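Local coordinates for protein cysteine hydrolase (Vibrio cholerae, PDB 6V98) that acts as a type VI secretion system effector, probably a cysteine hydrolase of the papain-like peptidase clan delivered into competing cells, at residues D4-P9 against I48-E53; T54-Y59 against V81-I86; S70-N75 against P140-Y145; S128-K133 against I157-A162. One frame throughout, in Å; residues are numbered along the deposited sequence.

Interaction 1 of 4, residues D4-P9 against I48-E53; sequences DDFLIP and ILINGE
Phe6 and Ile50 face each other as a hydrogen-bonded pair of an antiparallel ladder, in which strand 5-12 and strand 44-50 lie side by side inside the central sheet. Four nearly straight backbone bonds hold the ladder: Phe6 and Ile50 exchange two, Phe6 N reaching Ile50 O at 3.0 Å, and Ile8 and Ile48 exchange the other two. Between these pairs Leu7 and Leu49 form the non-hydrogen-bonded pair.

The apolar contacts divide between the two faces of the sheet. On one, Phe6, Ile8, Ile48 and Ile50 gather: Phe6 CB meets Ile50 CB at 3.8 Å, and the Phe6 ring brings its edge to Gly52 CA. The other face carries the two leucines, Leu7 CD1 touching Leu49 CD1 at 3.7 Å; there Phe123 and Ala126 of helix 123-134 cover Leu49.

Polar side chains take over where strand 44-50 ends. Asp5 OD2 accepts from the backbone N of Phe122 and Phe123, while Asp5 OD1 is directed at the turn. Asn51 OD1 closes an Asx turn onto Glu53 N, and one water donates to both Asn51 OD1 and Asp5 OD1. Gly52 N meets Asp5 OD1 at 2.9 Å, using the anti lone pair of OD1, the N-H...O angle 172°.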
loop_
_atom_site.group_PDB
_atom_site.type_symbol
_atom_site.label_atom_id
_atom_site.label_comp_id
_atom_site.label_asym_id
_atom_site.label_seq_id
_atom_site.Cartn_x
_atom_site.Cartn_y
_atom_site.Cartn_z
ATOM N N ASP A 4 -6.870 11.048 -13.643
ATOM C CA ASP A 4 -6.968 9.728 -13.026
ATOM C C ASP A 4 -6.456 9.751 -11.588
ATOM O O ASP A 4 -5.513 10.466 -11.247
ATOM C CB ASP A 4 -6.159 8.701 -13.823
ATOM C CG ASP A 4 -6.964 8.045 -14.931
ATOM O OD1 ASP A 4 -8.196 8.195 -14.942
ATOM O OD2 ASP A 4 -6.356 7.383 -15.791
ATOM N N ASP A 5 -7.082 8.933 -10.739
ATOM C CA ASP A 5 -6.591 8.741 -9.389
ATOM C C ASP A 5 -5.304 7.919 -9.413
ATOM O O ASP A 5 -4.896 7.381 -10.450
ATOM C CB ASP A 5 -7.655 8.050 -8.539
ATOM C CG ASP A 5 -8.974 8.800 -8.553
ATOM O OD1 ASP A 5 -8.965 10.034 -8.313
ATOM O OD2 ASP A 5 -10.013 8.166 -8.816
ATOM N N PHE A 6 -4.676 7.814 -8.243
ATOM C CA PHE A 6 -3.434 7.078 -8.066
ATOM C C PHE A 6 -3.630 6.012 -7.001
ATOM O O PHE A 6 -4.214 6.283 -5.946
ATOM C CB PHE A 6 -2.270 7.979 -7.608
ATOM C CG PHE A 6 -1.972 9.148 -8.518
ATOM C CD1 PHE A 6 -2.794 10.259 -8.534
ATOM C CD2 PHE A 6 -0.829 9.151 -9.308
ATOM C CE1 PHE A 6 -2.492 11.360 -9.354
ATOM C CE2 PHE A 6 -0.522 10.242 -10.134
ATOM C CZ PHE A 6 -1.358 11.338 -10.155
ATOM N N LEU A 7 -3.139 4.808 -7.281
ATOM C CA LEU A 7 -2.995 3.753 -6.280
ATOM C C LEU A 7 -1.539 3.304 -6.314
ATOM O O LEU A 7 -1.045 2.870 -7.362
ATOM C CB LEU A 7 -3.944 2.574 -6.544
ATOM C CG LEU A 7 -4.150 1.644 -5.341
ATOM C CD1 LEU A 7 -5.035 2.337 -4.297
ATOM C CD2 LEU A 7 -4.768 0.305 -5.762
ATOM N N ILE A 8 -0.850 3.441 -5.186
ATOM C CA ILE A 8 0.581 3.169 -5.112
ATOM C C ILE A 8 0.808 2.081 -4.073
ATOM O O ILE A 8 1.013 2.391 -2.886
ATOM C CB ILE A 8 1.379 4.438 -4.771
ATOM C CG1 ILE A 8 1.005 5.565 -5.734
ATOM C CG2 ILE A 8 2.877 4.161 -4.815
ATOM C CD1 ILE A 8 1.730 6.865 -5.440
ATOM N N PRO A 9 0.729 0.810 -4.460
ATOM C CA PRO A 9 1.231 -0.257 -3.593
ATOM C C PRO A 9 2.678 0.034 -3.245
ATOM O O PRO A 9 3.478 0.383 -4.116
ATOM C CB PRO A 9 1.094 -1.517 -4.462
ATOM C CG PRO A 9 0.008 -1.174 -5.477
ATOM C CD PRO A 9 0.218 0.302 -5.745
ATOM N N ILE A 48 -0.786 3.477 -0.815
ATOM C CA ILE A 48 -1.142 4.886 -0.837
ATOM C C ILE A 48 -2.250 5.085 -1.852
ATOM O O ILE A 48 -2.171 4.573 -2.975
ATOM C CB ILE A 48 0.072 5.756 -1.202
ATOM C CG1 ILE A 48 1.182 5.550 -0.174
ATOM C CG2 ILE A 48 -0.353 7.218 -1.276
ATOM C CD1 ILE A 48 2.509 6.256 -0.539
ATOM N N LEU A 49 -3.264 5.858 -1.479
ATOM C CA LEU A 49 -4.390 6.163 -2.352
ATOM C C LEU A 49 -4.501 7.673 -2.500
ATOM O O LEU A 49 -4.584 8.385 -1.497
ATOM C CB LEU A 49 -5.692 5.589 -1.778
ATOM C CG LEU A 49 -6.972 6.064 -2.468
ATOM C CD1 LEU A 49 -7.087 5.428 -3.833
ATOM C CD2 LEU A 49 -8.191 5.729 -1.625
ATOM N N ILE A 50 -4.509 8.167 -3.737
ATOM C CA ILE A 50 -4.524 9.608 -3.985
ATOM C C ILE A 50 -5.671 9.976 -4.918
ATOM O O ILE A 50 -5.830 9.372 -5.985
ATOM C CB ILE A 50 -3.197 10.101 -4.581
ATOM C CG1 ILE A 50 -2.053 9.779 -3.627
ATOM C CG2 ILE A 50 -3.284 11.611 -4.839
ATOM C CD1 ILE A 50 -0.688 9.924 -4.260
ATOM N N ASN A 51 -6.458 10.975 -4.510
ATOM C CA ASN A 51 -7.452 11.600 -5.377
ATOM C C ASN A 51 -6.754 12.425 -6.455
ATOM O O ASN A 51 -6.055 13.396 -6.143
ATOM C CB ASN A 51 -8.378 12.495 -4.556
ATOM C CG ASN A 51 -9.570 12.991 -5.361
ATOM O OD1 ASN A 51 -9.405 13.626 -6.400
ATOM N ND2 ASN A 51 -10.775 12.675 -4.899
ATOM N N GLY A 52 -6.956 12.049 -7.721
ATOM C CA GLY A 52 -6.278 12.726 -8.818
ATOM C C GLY A 52 -6.738 14.147 -9.070
ATOM O O GLY A 52 -6.023 14.908 -9.733
ATOM N N GLU A 53 -7.915 14.521 -8.568
ATOM C CA GLU A 53 -8.420 15.888 -8.691
ATOM C C GLU A 53 -7.902 16.800 -7.589
ATOM O O GLU A 53 -7.530 17.945 -7.859
ATOM C CB GLU A 53 -9.947 15.901 -8.644
ATOM C CG GLU A 53 -10.620 15.058 -9.703
ATOM C CD GLU A 53 -11.085 15.878 -10.878
ATOM O OE1 GLU A 53 -10.583 17.011 -11.041
ATOM O OE2 GLU A 53 -11.954 15.387 -11.632
HETATM O O HOH W 1 -10.819 12.125 -8.769
#

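Interaction 2 of 4, residues T54-Y59 against V81-I86; sequences TGVTRY and VSNVTI
Asn83 and Thr57 are set against each other by their first torsions. Asn83 CG stands beside its own backbone N, opposite the carbonyl carbon (chi1 -65°), which carries OD1 across to the backbone of Thr57. A similar turn in Thr57 (chi1 -57°) places OG1 beside its N and sends CG2 the other way, to Val81.

Thr57 N then donates to Asn83 OD1 at 2.9 Å, approaching from above the amide carbonyl plane, 44° out of it, so this bond does not lie on a lone pair. Gly55 O is gripped twice: Thr57 OG1 gives it a proton at 2.9 Å from within the same segment, and Val84 N reaches it across the contact at 3.2 Å, somewhat bent.

Apolar contacts flank this polar centre. Thr57 CG2 and Val81 CG2 meet at 3.7 Å, their side chains about perpendicular, while Val81 CG1 touches Tyr59 CB. At the far end Ile86 CG1 rests against Gly55 CA at 3.8 Å. Of two waters, one accepts from Val81 N and lies within bonding distance of Thr57 O; the other accepts from Ile86 N, with a weak bond to Thr54 O.

The segment 81-86 thus runs along the start of strand 57-63, against helix 93-107, without forming a ladder. Its two direct bonds join backbone to backbone and backbone to amide; Ser82 O is buried without a polar partner, probably at some energetic cost.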
loop_
_atom_site.group_PDB
_atom_site.type_symbol
_atom_site.label_atom_id
_atom_site.label_comp_id
_atom_site.label_asym_id
_atom_site.label_seq_id
_atom_site.Cartn_x
_atom_site.Cartn_y
_atom_site.Cartn_z
ATOM N N THR A 54 -7.883 16.315 -6.345
ATOM C CA THR A 54 -7.644 17.158 -5.180
ATOM C C THR A 54 -6.319 16.901 -4.483
ATOM O O THR A 54 -5.879 17.753 -3.702
ATOM C CB THR A 54 -8.762 16.961 -4.148
ATOM O OG1 THR A 54 -8.771 15.593 -3.731
ATOM C CG2 THR A 54 -10.109 17.306 -4.750
ATOM N N GLY A 55 -5.682 15.761 -4.734
ATOM C CA GLY A 55 -4.476 15.408 -4.025
ATOM C C GLY A 55 -4.697 14.864 -2.630
ATOM O O GLY A 55 -3.713 14.596 -1.926
ATOM N N VAL A 56 -5.952 14.709 -2.202
ATOM C CA VAL A 56 -6.233 14.083 -0.915
ATOM C C VAL A 56 -5.666 12.670 -0.913
ATOM O O VAL A 56 -5.908 11.889 -1.843
ATOM C CB VAL A 56 -7.747 14.081 -0.640
ATOM C CG1 VAL A 56 -8.058 13.271 0.605
ATOM C CG2 VAL A 56 -8.277 15.512 -0.494
ATOM N N THR A 57 -4.922 12.334 0.148
ATOM C CA THR A 57 -4.108 11.127 0.234
ATOM C C THR A 57 -4.508 10.295 1.452
ATOM O O THR A 57 -4.730 10.835 2.538
ATOM C CB THR A 57 -2.612 11.505 0.322
ATOM O OG1 THR A 57 -2.261 12.306 -0.811
ATOM C CG2 THR A 57 -1.718 10.279 0.326
ATOM N N ARG A 58 -4.593 8.979 1.265
ATOM C CA ARG A 58 -4.830 8.016 2.335
ATOM C C ARG A 58 -3.758 6.937 2.300
ATOM O O ARG A 58 -3.204 6.622 1.249
ATOM C CB ARG A 58 -6.207 7.331 2.207
ATOM C CG ARG A 58 -7.360 8.289 2.026
ATOM C CD ARG A 58 -7.610 9.031 3.314
ATOM N NE ARG A 58 -8.825 9.831 3.244
ATOM C CZ ARG A 58 -8.866 11.147 3.430
ATOM N NH1 ARG A 58 -7.752 11.827 3.694
ATOM N NH2 ARG A 58 -10.027 11.784 3.348
ATOM N N TYR A 59 -3.508 6.327 3.455
ATOM C CA TYR A 59 -2.610 5.184 3.534
ATOM C C TYR A 59 -3.257 4.110 4.396
ATOM O O TYR A 59 -3.738 4.401 5.496
ATOM C CB TYR A 59 -1.232 5.578 4.097
ATOM C CG TYR A 59 -0.314 4.388 4.265
ATOM C CD1 TYR A 59 -0.259 3.699 5.476
ATOM C CD2 TYR A 59 0.468 3.929 3.211
ATOM C CE1 TYR A 59 0.557 2.585 5.631
ATOM C CE2 TYR A 59 1.276 2.810 3.352
ATOM C CZ TYR A 59 1.317 2.148 4.558
ATOM O OH TYR A 59 2.129 1.054 4.721
ATOM N N VAL A 81 -1.460 10.601 6.759
ATOM C CA VAL A 81 -0.306 11.117 6.028
ATOM C C VAL A 81 -0.661 12.475 5.438
ATOM O O VAL A 81 -1.828 12.871 5.372
ATOM C CB VAL A 81 0.180 10.169 4.908
ATOM C CG1 VAL A 81 0.753 8.877 5.499
ATOM C CG2 VAL A 81 -0.950 9.866 3.925
ATOM N N SER A 82 0.370 13.199 5.015
ATOM C CA SER A 82 0.145 14.466 4.340
ATOM C C SER A 82 -0.523 14.231 2.991
ATOM O O SER A 82 -0.387 13.167 2.384
ATOM C CB SER A 82 1.465 15.220 4.144
ATOM O OG SER A 82 2.102 15.479 5.389
ATOM N N ASN A 83 -1.254 15.238 2.524
ATOM C CA ASN A 83 -1.729 15.213 1.151
ATOM C C ASN A 83 -0.606 15.614 0.204
ATOM O O ASN A 83 0.341 16.311 0.582
ATOM C CB ASN A 83 -2.916 16.152 0.972
ATOM C CG ASN A 83 -4.119 15.700 1.766
ATOM O OD1 ASN A 83 -4.308 14.509 1.984
ATOM N ND2 ASN A 83 -4.931 16.649 2.208
ATOM N N VAL A 84 -0.721 15.174 -1.040
ATOM C CA VAL A 84 0.229 15.545 -2.070
ATOM C C VAL A 84 -0.315 16.740 -2.845
ATOM O O VAL A 84 -1.484 17.104 -2.737
ATOM C CB VAL A 84 0.548 14.366 -3.019
ATOM C CG1 VAL A 84 1.137 13.201 -2.235
ATOM C CG2 VAL A 84 -0.704 13.926 -3.788
ATOM N N THR A 85 0.546 17.355 -3.645
ATOM C CA THR A 85 0.165 18.432 -4.546
ATOM C C THR A 85 0.139 17.899 -5.967
ATOM O O THR A 85 1.106 17.277 -6.416
ATOM C CB THR A 85 1.137 19.603 -4.449
ATOM O OG1 THR A 85 1.202 20.040 -3.085
ATOM C CG2 THR A 85 0.670 20.750 -5.343
ATOM N N ILE A 86 -0.971 18.120 -6.658
ATOM C CA ILE A 86 -1.100 17.755 -8.058
ATOM C C ILE A 86 -0.903 19.017 -8.879
ATOM O O ILE A 86 -1.531 20.047 -8.606
ATOM C CB ILE A 86 -2.467 17.120 -8.361
ATOM C CG1 ILE A 86 -2.817 16.013 -7.363
ATOM C CG2 ILE A 86 -2.469 16.581 -9.786
ATOM C CD1 ILE A 86 -1.908 14.819 -7.420
HETATM O O HOH W 2 -3.276 19.453 -5.280
HETATM O O HOH W 3 -4.226 10.632 5.499
HETATM O O HOH W 4 -7.433 14.914 3.930
#

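Interaction 3 of 4, residues S70-N75 against P140-Y145; sequences SDIPGN and PDKIPY
Lys142 drives its side chain into the loop 70-75, and the tight part of the contact is the ring of oxygens around its ammonium group. The chain runs extended until chi3 (67°), where a bend swings NZ among Ser70 OG, Ile72 O, Gly74 O and Asn75 OD1, each 2.9 Å from Lys142 NZ. Gly74 O receives its bond not far from the carbonyl plane, whereas Asn75 OD1 is approached from well above its amide plane. With Asn137 O, five oxygens share three N-H, so some bonds must be bifurcated or alternate. These neutral oxygens would probably favour the protonated amine. Ser70 OG also accepts from Ile72 N in an ST turn, which fixes the hydroxyl that Lys142 uses. A second firm point is Tyr145 N, which donates to Pro73 O at 3.0 Å beside the packing of Gly74 CA on Tyr145 CB.

Toward solvent the contact is looser and more apolar. Ile72 CG2 lies against Pro144 CB at 3.8 Å, and Ile72 CD1 lies near Pro140 O. A water is within bonding distance of both Pro73 O and Ile143 O.

The arrangement is that of a lysine ammonium cross-linking two irregular loops by gathering backbone carbonyls, here the approach to strand 75-78 and the connection between helix 123-134 and helix 154-162.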
loop_
_atom_site.group_PDB
_atom_site.type_symbol
_atom_site.label_atom_id
_atom_site.label_comp_id
_atom_site.label_asym_id
_atom_site.label_seq_id
_atom_site.Cartn_x
_atom_site.Cartn_y
_atom_site.Cartn_z
ATOM N N SER A 70 -10.611 -8.074 19.191
ATOM C CA SER A 70 -10.632 -9.219 18.299
ATOM C C SER A 70 -9.603 -10.219 18.779
ATOM O O SER A 70 -8.477 -9.842 19.109
ATOM C CB SER A 70 -10.316 -8.820 16.854
ATOM O OG SER A 70 -10.065 -9.981 16.083
ATOM N N ASP A 71 -9.983 -11.489 18.803
ATOM C CA ASP A 71 -9.036 -12.545 19.108
ATOM C C ASP A 71 -8.496 -13.217 17.855
ATOM O O ASP A 71 -7.842 -14.259 17.955
ATOM C CB ASP A 71 -9.691 -13.580 20.011
ATOM C CG ASP A 71 -10.762 -14.350 19.295
ATOM O OD1 ASP A 71 -11.703 -13.706 18.771
ATOM O OD2 ASP A 71 -10.647 -15.591 19.239
ATOM N N ILE A 72 -8.751 -12.652 16.682
ATOM C CA ILE A 72 -8.291 -13.214 15.419
ATOM C C ILE A 72 -7.128 -12.363 14.924
ATOM O O ILE A 72 -7.297 -11.153 14.739
ATOM C CB ILE A 72 -9.419 -13.260 14.380
ATOM C CG1 ILE A 72 -10.587 -14.113 14.914
ATOM C CG2 ILE A 72 -8.883 -13.768 13.053
ATOM C CD1 ILE A 72 -11.895 -13.882 14.144
ATOM N N PRO A 73 -5.948 -12.942 14.702
ATOM C CA PRO A 73 -4.780 -12.130 14.356
ATOM C C PRO A 73 -4.954 -11.429 13.021
ATOM O O PRO A 73 -5.637 -11.918 12.119
ATOM C CB PRO A 73 -3.639 -13.149 14.300
ATOM C CG PRO A 73 -4.134 -14.325 15.105
ATOM C CD PRO A 73 -5.612 -14.366 14.873
ATOM N N GLY A 74 -4.306 -10.274 12.898
ATOM C CA GLY A 74 -4.346 -9.526 11.654
ATOM C C GLY A 74 -5.419 -8.457 11.655
ATOM O O GLY A 74 -6.586 -8.747 11.942
ATOM N N ASN A 75 -5.038 -7.210 11.371
ATOM C CA ASN A 75 -5.990 -6.107 11.350
ATOM C C ASN A 75 -5.566 -5.099 10.304
ATOM O O ASN A 75 -4.374 -4.919 10.047
ATOM C CB ASN A 75 -6.093 -5.385 12.696
ATOM C CG ASN A 75 -6.709 -6.252 13.779
ATOM O OD1 ASN A 75 -7.933 -6.388 13.863
ATOM N ND2 ASN A 75 -5.856 -6.868 14.598
ATOM N N PRO A 140 -16.377 -11.513 14.030
ATOM C CA PRO A 140 -16.150 -12.951 14.215
ATOM C C PRO A 140 -15.853 -13.694 12.934
ATOM O O PRO A 140 -15.332 -14.813 13.000
ATOM C CB PRO A 140 -17.476 -13.435 14.814
ATOM C CG PRO A 140 -18.065 -12.237 15.447
ATOM C CD PRO A 140 -17.676 -11.083 14.567
ATOM N N ASP A 141 -16.227 -13.140 11.782
ATOM C CA ASP A 141 -16.019 -13.756 10.481
ATOM C C ASP A 141 -14.745 -13.270 9.793
ATOM O O ASP A 141 -14.508 -13.617 8.627
ATOM C CB ASP A 141 -17.228 -13.495 9.576
ATOM C CG ASP A 141 -18.392 -14.447 9.868
ATOM O OD1 ASP A 141 -19.486 -14.252 9.311
ATOM O OD2 ASP A 141 -18.208 -15.384 10.665
ATOM N N LYS A 142 -13.933 -12.470 10.479
ATOM C CA LYS A 142 -12.685 -11.982 9.904
ATOM C C LYS A 142 -11.778 -13.147 9.525
ATOM O O LYS A 142 -11.592 -14.085 10.306
ATOM C CB LYS A 142 -11.973 -11.059 10.909
ATOM C CG LYS A 142 -10.710 -10.392 10.340
ATOM C CD LYS A 142 -10.125 -9.396 11.344
ATOM C CE LYS A 142 -9.576 -10.083 12.587
ATOM N NZ LYS A 142 -8.995 -9.071 13.556
ATOM N N ILE A 143 -11.220 -13.093 8.323
ATOM C CA ILE A 143 -10.297 -14.148 7.876
ATOM C C ILE A 143 -8.977 -13.993 8.620
ATOM O O ILE A 143 -8.378 -12.903 8.571
ATOM C CB ILE A 143 -10.067 -14.061 6.369
ATOM C CG1 ILE A 143 -11.377 -14.231 5.597
ATOM C CG2 ILE A 143 -9.069 -15.133 5.948
ATOM C CD1 ILE A 143 -11.935 -15.617 5.725
ATOM N N PRO A 144 -8.471 -15.039 9.272
ATOM C CA PRO A 144 -7.255 -14.892 10.083
ATOM C C PRO A 144 -6.030 -14.592 9.234
ATOM O O PRO A 144 -5.908 -15.035 8.087
ATOM C CB PRO A 144 -7.108 -16.257 10.764
ATOM C CG PRO A 144 -8.443 -16.941 10.594
ATOM C CD PRO A 144 -9.019 -16.405 9.332
ATOM N N TYR A 145 -5.104 -13.853 9.841
ATOM C CA TYR A 145 -3.803 -13.607 9.240
ATOM C C TYR A 145 -3.106 -14.924 8.903
ATOM O O TYR A 145 -3.128 -15.877 9.689
ATOM C CB TYR A 145 -2.944 -12.794 10.209
ATOM C CG TYR A 145 -1.586 -12.469 9.653
ATOM C CD1 TYR A 145 -0.486 -13.270 9.949
ATOM C CD2 TYR A 145 -1.407 -11.387 8.827
ATOM C CE1 TYR A 145 0.762 -12.993 9.434
ATOM C CE2 TYR A 145 -0.176 -11.103 8.314
ATOM C CZ TYR A 145 0.911 -11.905 8.615
ATOM O OH TYR A 145 2.169 -11.628 8.107
HETATM O O HOH W 5 -7.148 -11.022 9.912
#

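Interaction 4 of 4, residues S128-K133 against I157-A162; sequences SWLRGK and IDLADA
Trp129 is the large bump of this helix pair, and it lies flat across the flank of helix 154-162, settling against the surface that Asp158, Leu159 and Ala162 form there. With its CG trans to the backbone N (chi1 -171°), the indole leaves helix 123-134 and spans much of the gap between them, the axes of the two short segments being 11.1 Å apart at their nearest. Leu159 fills one face of the ring. Its CA sits 3.9 Å from the centroid of the six-membered ring, only 12° off the normal, a CH-pi contact made almost straight down onto the face. Leu159 CB lies over the same face, and Leu159 CD1 comes to 3.5 Å from Trp129 CE3, nearer the rim. On the other face, Lys133 CG covers the indole from within its own helix, one turn on, so that the ring is clasped between a leucine and the aliphatic part of a lysine.

The helices cross at a steep angle, 139° between their N-to-C directions, and helix 154-162 begins two residues after Cys152, modified here by a dimethylarsinoyl group. In papain-like enzymes the nucleophilic cysteine likewise heads a helix, and the family assignment makes a similar placement plausible.

At the five-membered ring the small Ala162 lets Trp129 NE1 approach its CB to 3.6 Å, while CZ2, on the six-membered ring, borders the Asp158 backbone. At the edge of the indole, Leu130 adds a second, smaller bump: Leu130 CD2, in the ring plane, meets Leu159 CD2 at 4.0 Å, their side chains roughly perpendicular.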
loop_
_atom_site.group_PDB
_atom_site.type_symbol
_atom_site.label_atom_id
_atom_site.label_comp_id
_atom_site.label_asym_id
_atom_site.label_seq_id
_atom_site.Cartn_x
_atom_site.Cartn_y
_atom_site.Cartn_z
ATOM N N SER A 128 -13.948 3.385 -0.077
ATOM C CA SER A 128 -15.038 2.590 0.488
ATOM C C SER A 128 -14.606 1.153 0.778
ATOM O O SER A 128 -14.980 0.578 1.811
ATOM C CB SER A 128 -16.230 2.610 -0.471
ATOM O OG SER A 128 -17.302 1.850 0.070
ATOM N N TRP A 129 -13.831 0.548 -0.126
ATOM C CA TRP A 129 -13.380 -0.831 0.075
ATOM C C TRP A 129 -12.461 -0.938 1.288
ATOM O O TRP A 129 -12.616 -1.841 2.122
ATOM C CB TRP A 129 -12.686 -1.325 -1.199
ATOM C CG TRP A 129 -12.325 -2.795 -1.295
ATOM C CD1 TRP A 129 -13.024 -3.764 -1.948
ATOM C CD2 TRP A 129 -11.145 -3.426 -0.783
ATOM N NE1 TRP A 129 -12.363 -4.963 -1.866
ATOM C CE2 TRP A 129 -11.209 -4.786 -1.149
ATOM C CE3 TRP A 129 -10.052 -2.976 -0.036
ATOM C CZ2 TRP A 129 -10.219 -5.701 -0.800
ATOM C CZ3 TRP A 129 -9.059 -3.883 0.306
ATOM C CH2 TRP A 129 -9.147 -5.230 -0.076
ATOM N N LEU A 130 -11.511 -0.007 1.412
ATOM C CA LEU A 130 -10.582 -0.008 2.540
ATOM C C LEU A 130 -11.305 0.231 3.862
ATOM O O LEU A 130 -11.042 -0.464 4.854
ATOM C CB LEU A 130 -9.501 1.048 2.299
ATOM C CG LEU A 130 -8.591 0.635 1.140
ATOM C CD1 LEU A 130 -7.884 1.871 0.548
ATOM C CD2 LEU A 130 -7.585 -0.416 1.590
ATOM N N ARG A 131 -12.226 1.198 3.903
ATOM C CA ARG A 131 -13.008 1.400 5.120
ATOM C C ARG A 131 -13.862 0.173 5.426
ATOM O O ARG A 131 -14.052 -0.187 6.593
ATOM C CB ARG A 131 -13.890 2.639 4.989
ATOM C CG ARG A 131 -13.134 3.970 4.975
ATOM C CD ARG A 131 -14.089 5.153 5.104
ATOM N NE ARG A 131 -14.763 5.484 3.846
ATOM C CZ ARG A 131 -15.978 5.060 3.501
ATOM N NH1 ARG A 131 -16.671 4.277 4.318
ATOM N NH2 ARG A 131 -16.502 5.420 2.334
ATOM N N GLY A 132 -14.376 -0.485 4.387
ATOM C CA GLY A 132 -15.154 -1.699 4.595
ATOM C C GLY A 132 -14.326 -2.829 5.177
ATOM O O GLY A 132 -14.775 -3.540 6.078
ATOM N N LYS A 133 -13.097 -2.998 4.688
ATOM C CA LYS A 133 -12.233 -4.021 5.255
ATOM C C LYS A 133 -11.839 -3.667 6.683
ATOM O O LYS A 133 -11.758 -4.547 7.552
ATOM C CB LYS A 133 -11.000 -4.205 4.374
ATOM C CG LYS A 133 -11.260 -4.877 3.043
ATOM C CD LYS A 133 -12.069 -6.157 3.203
ATOM C CE LYS A 133 -12.043 -6.999 1.939
ATOM N NZ LYS A 133 -13.239 -7.884 1.852
ATOM N N ILE A 157 -3.073 -6.618 -3.102
ATOM C CA ILE A 157 -3.413 -7.256 -4.373
ATOM C C ILE A 157 -4.918 -7.343 -4.514
ATOM O O ILE A 157 -5.478 -7.042 -5.578
ATOM C CB ILE A 157 -2.775 -8.652 -4.479
ATOM C CG1 ILE A 157 -1.249 -8.555 -4.413
ATOM C CG2 ILE A 157 -3.253 -9.347 -5.781
ATOM C CD1 ILE A 157 -0.579 -9.882 -4.171
ATOM N N ASP A 158 -5.598 -7.751 -3.437
ATOM C CA ASP A 158 -7.051 -7.872 -3.463
ATOM C C ASP A 158 -7.711 -6.526 -3.728
ATOM O O ASP A 158 -8.712 -6.452 -4.453
ATOM C CB ASP A 158 -7.554 -8.471 -2.143
ATOM C CG ASP A 158 -7.196 -9.958 -1.985
ATOM O OD1 ASP A 158 -6.698 -10.583 -2.947
ATOM O OD2 ASP A 158 -7.403 -10.494 -0.886
ATOM N N LEU A 159 -7.157 -5.443 -3.171
ATOM C CA LEU A 159 -7.683 -4.110 -3.469
ATOM C C LEU A 159 -7.536 -3.786 -4.949
ATOM O O LEU A 159 -8.478 -3.308 -5.596
ATOM C CB LEU A 159 -6.956 -3.051 -2.633
ATOM C CG LEU A 159 -7.257 -1.586 -2.969
ATOM C CD1 LEU A 159 -8.702 -1.224 -2.712
ATOM C CD2 LEU A 159 -6.326 -0.685 -2.176
ATOM N N ALA A 160 -6.338 -4.000 -5.493
ATOM C CA ALA A 160 -6.099 -3.653 -6.888
ATOM C C ALA A 160 -6.963 -4.504 -7.801
ATOM O O ALA A 160 -7.565 -3.990 -8.755
ATOM C CB ALA A 160 -4.614 -3.815 -7.219
ATOM N N ASP A 161 -7.082 -5.799 -7.489
ATOM C CA ASP A 161 -8.010 -6.665 -8.219
ATOM C C ASP A 161 -9.424 -6.098 -8.175
ATOM O O ASP A 161 -10.123 -6.048 -9.196
ATOM C CB ASP A 161 -7.999 -8.079 -7.624
ATOM C CG ASP A 161 -7.137 -9.062 -8.421
ATOM O OD1 ASP A 161 -7.454 -9.330 -9.604
ATOM O OD2 ASP A 161 -6.151 -9.576 -7.852
ATOM N N ALA A 162 -9.863 -5.670 -6.986
ATOM C CA ALA A 162 -11.224 -5.175 -6.817
ATOM C C ALA A 162 -11.450 -3.881 -7.588
ATOM O O ALA A 162 -12.585 -3.596 -7.989
ATOM C CB ALA A 162 -11.533 -4.976 -5.328
#

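Interactions 1 and 2 share one sheet: strand 44-50 pairs with strand 5-12 in the first and is neighbour to strand 57-63 of the second, and the two touch through Leu49 O and Arg58 N. Interaction 1 is a buried regular ladder; interaction 2, partly buried, packs a loop on strand 57-63 with one backbone bond, an amide and waters. Interaction 4 packs helices against the sheet's leucine face, Leu7 CD1 touching Leu159 CD2; it has no hydrogen bond across it and is mainly apolar and aromatic. Interaction 3 stands apart, its centre about 28 Å from that of interaction 1, where loops meet near the surface and a lysine's charge rather than a hydrophobic core does the holding.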